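Major royal jelly protein 1 (Apis mellifera, PDB 5YYL) is the most abundant protein of royal jelly, binds sterols, and probably serves a nutritional role in the food of honeybee larvae. Local coordinates at residues 35-40 and 100-105. Sequence-based numbering, arbitrary orientation.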
ATOM      1  N   HIS A  35       5.856 -30.990  -5.005  1.00 34.85           N
ATOM      2  CA  HIS A  35       4.987 -31.983  -4.357  1.00 34.24           C
ATOM      3  C   HIS A  35       5.638 -33.346  -4.415  1.00 35.71           C
ATOM      4  O   HIS A  35       6.259 -33.704  -5.412  1.00 36.03           O
ATOM      5  CB  HIS A  35       3.624 -32.074  -5.037  1.00 34.42           C
ATOM      6  CG  HIS A  35       2.834 -30.808  -4.972  1.00 35.37           C
ATOM      7  ND1 HIS A  35       2.331 -30.302  -3.794  1.00 34.84           N
ATOM      8  CD2 HIS A  35       2.482 -29.929  -5.939  1.00 36.60           C
ATOM      9  CE1 HIS A  35       1.690 -29.173  -4.042  1.00 36.20           C
ATOM     10  NE2 HIS A  35       1.767 -28.924  -5.337  1.00 36.03           N
ATOM     11  N   GLU A  36       5.481 -34.099  -3.330  1.00 37.19           N
ATOM     12  CA  GLU A  36       6.008 -35.447  -3.214  1.00 38.09           C
ATOM     13  C   GLU A  36       4.891 -36.383  -2.837  1.00 38.12           C
ATOM     14  O   GLU A  36       3.900 -35.973  -2.233  1.00 39.83           O
ATOM     15  CB  GLU A  36       7.055 -35.504  -2.120  1.00 41.12           C
ATOM     16  CG  GLU A  36       8.473 -35.418  -2.623  1.00 43.71           C
ATOM     17  CD  GLU A  36       9.494 -35.349  -1.494  1.00 46.86           C
ATOM     18  OE1 GLU A  36       9.104 -35.142  -0.325  1.00 48.56           O
ATOM     19  OE2 GLU A  36      10.706 -35.471  -1.787  1.00 52.49           O
ATOM     20  N   TRP A  37       5.067 -37.647  -3.196  1.00 35.98           N
ATOM     21  CA  TRP A  37       4.168 -38.692  -2.772  1.00 33.37           C
ATOM     22  C   TRP A  37       4.933 -39.962  -2.484  1.00 33.92           C
ATOM     23  O   TRP A  37       5.900 -40.296  -3.176  1.00 32.22           O
ATOM     24  CB  TRP A  37       3.160 -38.998  -3.843  1.00 31.05           C
ATOM     25  CG  TRP A  37       2.113 -37.992  -4.056  1.00 30.65           C
ATOM     26  CD1 TRP A  37       0.885 -37.947  -3.473  1.00 30.55           C
ATOM     27  CD2 TRP A  37       2.150 -36.920  -4.996  1.00 31.31           C
ATOM     28  NE1 TRP A  37       0.154 -36.897  -3.975  1.00 30.30           N
ATOM     29  CE2 TRP A  37       0.907 -36.249  -4.915  1.00 30.72           C
ATOM     30  CE3 TRP A  37       3.113 -36.457  -5.901  1.00 31.00           C
ATOM     31  CZ2 TRP A  37       0.605 -35.139  -5.704  1.00 30.12           C
ATOM     32  CZ3 TRP A  37       2.806 -35.356  -6.686  1.00 30.59           C
ATOM     33  CH2 TRP A  37       1.563 -34.710  -6.582  1.00 30.50           C
ATOM     34  N   LYS A  38       4.490 -40.649  -1.434  1.00 35.99           N
ATOM     35  CA  LYS A  38       4.836 -42.045  -1.211  1.00 37.96           C
ATOM     36  C   LYS A  38       3.865 -42.884  -2.031  1.00 34.48           C
ATOM     37  O   LYS A  38       4.260 -43.879  -2.626  1.00 32.92           O
ATOM     38  CB  LYS A  38       4.755 -42.394   0.270  1.00 41.52           C
ATOM     39  CG  LYS A  38       5.699 -41.568   1.123  1.00 45.67           C
ATOM     40  CD  LYS A  38       5.771 -42.064   2.562  1.00 50.17           C
ATOM     41  CE  LYS A  38       7.041 -41.598   3.262  1.00 54.30           C
ATOM     42  NZ  LYS A  38       7.471 -42.489   4.384  1.00 56.71           N
ATOM     43  N   PHE A  39       2.608 -42.462  -2.060  1.00 31.41           N
ATOM     44  CA  PHE A  39       1.598 -43.084  -2.892  1.00 34.03           C
ATOM     45  C   PHE A  39       0.421 -42.135  -3.024  1.00 34.95           C
ATOM     46  O   PHE A  39       0.217 -41.263  -2.181  1.00 35.83           O
ATOM     47  CB  PHE A  39       1.112 -44.404  -2.285  1.00 35.63           C
ATOM     48  CG  PHE A  39       0.633 -44.277  -0.862  1.00 36.32           C
ATOM     49  CD1 PHE A  39      -0.667 -43.849  -0.581  1.00 35.98           C
ATOM     50  CD2 PHE A  39       1.491 -44.568   0.199  1.00 37.84           C
ATOM     51  CE1 PHE A  39      -1.097 -43.704   0.725  1.00 37.05           C
ATOM     52  CE2 PHE A  39       1.061 -44.434   1.508  1.00 39.21           C
ATOM     53  CZ  PHE A  39      -0.238 -44.005   1.772  1.00 38.80           C
ATOM     54  N   PHE A  40      -0.366 -42.331  -4.067  1.00 35.30           N
ATOM     55  CA  PHE A  40      -1.480 -41.452  -4.319  1.00 37.66           C
ATOM     56  C   PHE A  40      -2.693 -41.897  -3.538  1.00 41.63           C
ATOM     57  O   PHE A  40      -2.864 -43.078  -3.256  1.00 42.66           O
ATOM     58  CB  PHE A  40      -1.780 -41.358  -5.816  1.00 37.04           C
ATOM     59  CG  PHE A  40      -0.772 -40.545  -6.556  1.00 36.01           C
ATOM     60  CD1 PHE A  40      -0.952 -39.172  -6.702  1.00 34.63           C
ATOM     61  CD2 PHE A  40       0.393 -41.136  -7.054  1.00 34.09           C
ATOM     62  CE1 PHE A  40      -0.015 -38.412  -7.368  1.00 32.92           C
ATOM     63  CE2 PHE A  40       1.334 -40.377  -7.714  1.00 32.54           C
ATOM     64  CZ  PHE A  40       1.131 -39.015  -7.871  1.00 32.54           C
ATOM     65  N   GLY A 100       0.405 -40.475   2.603  1.00 63.83           N
ATOM     66  CA  GLY A 100       1.010 -40.642   1.272  1.00 62.29           C
ATOM     67  C   GLY A 100       1.550 -39.355   0.672  1.00 57.06           C
ATOM     68  O   GLY A 100       2.624 -39.353   0.077  1.00 59.07           O
ATOM     69  N   GLY A 101       0.801 -38.266   0.841  1.00 50.43           N
ATOM     70  CA  GLY A 101       1.129 -36.950   0.272  1.00 43.85           C
ATOM     71  C   GLY A 101      -0.164 -36.233  -0.071  1.00 41.08           C
ATOM     72  O   GLY A 101      -1.238 -36.637   0.369  1.00 38.53           O
ATOM     73  N   PRO A 102      -0.088 -35.165  -0.866  1.00 41.34           N
ATOM     74  CA  PRO A 102      -1.311 -34.438  -1.226  1.00 43.53           C
ATOM     75  C   PRO A 102      -2.378 -35.330  -1.844  1.00 45.19           C
ATOM     76  O   PRO A 102      -2.075 -36.112  -2.737  1.00 48.76           O
ATOM     77  CB  PRO A 102      -0.818 -33.411  -2.249  1.00 41.46           C
ATOM     78  CG  PRO A 102       0.595 -33.189  -1.876  1.00 40.61           C
ATOM     79  CD  PRO A 102       1.111 -34.518  -1.411  1.00 40.85           C
ATOM     80  N   LEU A 103      -3.604 -35.234  -1.351  1.00 46.58           N
ATOM     81  CA  LEU A 103      -4.689 -36.021  -1.918  1.00 47.68           C
ATOM     82  C   LEU A 103      -5.055 -35.417  -3.255  1.00 45.89           C
ATOM     83  O   LEU A 103      -4.933 -34.212  -3.447  1.00 45.51           O
ATOM     84  CB  LEU A 103      -5.922 -36.052  -1.001  1.00 49.58           C
ATOM     85  CG  LEU A 103      -6.055 -37.232  -0.023  1.00 50.13           C
ATOM     86  CD1 LEU A 103      -4.812 -37.447   0.843  1.00 48.15           C
ATOM     87  CD2 LEU A 103      -7.304 -36.979   0.809  1.00 52.68           C
ATOM     88  N   LEU A 104      -5.504 -36.274  -4.156  1.00 44.99           N
ATOM     89  CA  LEU A 104      -6.018 -35.843  -5.440  1.00 46.59           C
ATOM     90  C   LEU A 104      -7.506 -35.710  -5.374  1.00 47.50           C
ATOM     91  O   LEU A 104      -8.131 -36.240  -4.493  1.00 50.61           O
ATOM     92  CB  LEU A 104      -5.669 -36.851  -6.535  1.00 47.63           C
ATOM     93  CG  LEU A 104      -4.199 -37.214  -6.709  1.00 46.08           C
ATOM     94  CD1 LEU A 104      -4.048 -37.920  -8.043  1.00 47.66           C
ATOM     95  CD2 LEU A 104      -3.301 -35.989  -6.634  1.00 44.73           C
ATOM     96  N   GLN A 105      -8.066 -35.034  -6.356  1.00 46.96           N
ATOM     97  CA  GLN A 105      -9.472 -34.709  -6.403  1.00 46.48           C
ATOM     98  C   GLN A 105      -9.822 -34.716  -7.887  1.00 46.52           C
ATOM     99  O   GLN A 105      -9.207 -33.984  -8.660  1.00 48.33           O
ATOM    100  CB  GLN A 105      -9.680 -33.327  -5.782  1.00 49.80           C
ATOM    101  CG  GLN A 105     -11.012 -32.648  -6.077  1.00 53.43           C
ATOM    102  CD  GLN A 105     -10.873 -31.139  -6.128  1.00 53.58           C
ATOM    103  OE1 GLN A 105     -10.230 -30.541  -5.265  1.00 55.22           O
ATOM    104  NE2 GLN A 105     -11.463 -30.516  -7.151  1.00 53.22           N
TER
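The indole of Trp-37 lies against Pro-102, and following it outward from CB shows how one buried aromatic side chain can help join two strands that do not pair. CB sits 4.0 Å from the carbonyl oxygen of Gly-100. With CG anti to the carbonyl carbon (chi1 -72°), the ring swings toward the second segment, over Pro-102, and CD1 comes to the CA of Gly-101, where the lack of a side chain leaves room for it. Next along the ring, NE1 donates to Pro-102 O at 2.7 Å. This bond is nearly straight (160° at the hydrogen), with the acceptor close to the indole plane and the donor on a carbonyl lone pair; it satisfies the buried N-H and, together with packing on both faces, helps to hold the ring's rotation. CE2 then meets Pro-102 CD at 3.9 Å, and past it, on the benzo ring, CZ2 meets Leu-104 CD2.

Both indole faces are used. Pro-102 CD makes a CH-pi contact with the five-membered ring, while Phe-40 CE1 covers the opposite face over the ring centre. The Phe-40 ring in turn meets Leu-104, CD1 to CD1 at 3.6 Å.

Beyond the indole, the backbone provides a second anchor: Lys-38 N donates to Gly-100 O at 2.7 Å. Gly-100 CA then rests over the centre of the Phe-39 ring in another CH-pi contact. Ile-93 of strand 90-94 and Met-80 of strand 75-81, in the same sheet as 102-106, extend the apolar packing.

The two short strands run nearly perpendicular, at 94°. The contact joins two sheets: strand 33-37 pairs antiparallel with 400-406 among the chain's last strands, consistent with the 'velcro' ring closure of a beta-propeller, and packs here on the outermost strand of the blade formed by residues 65-106.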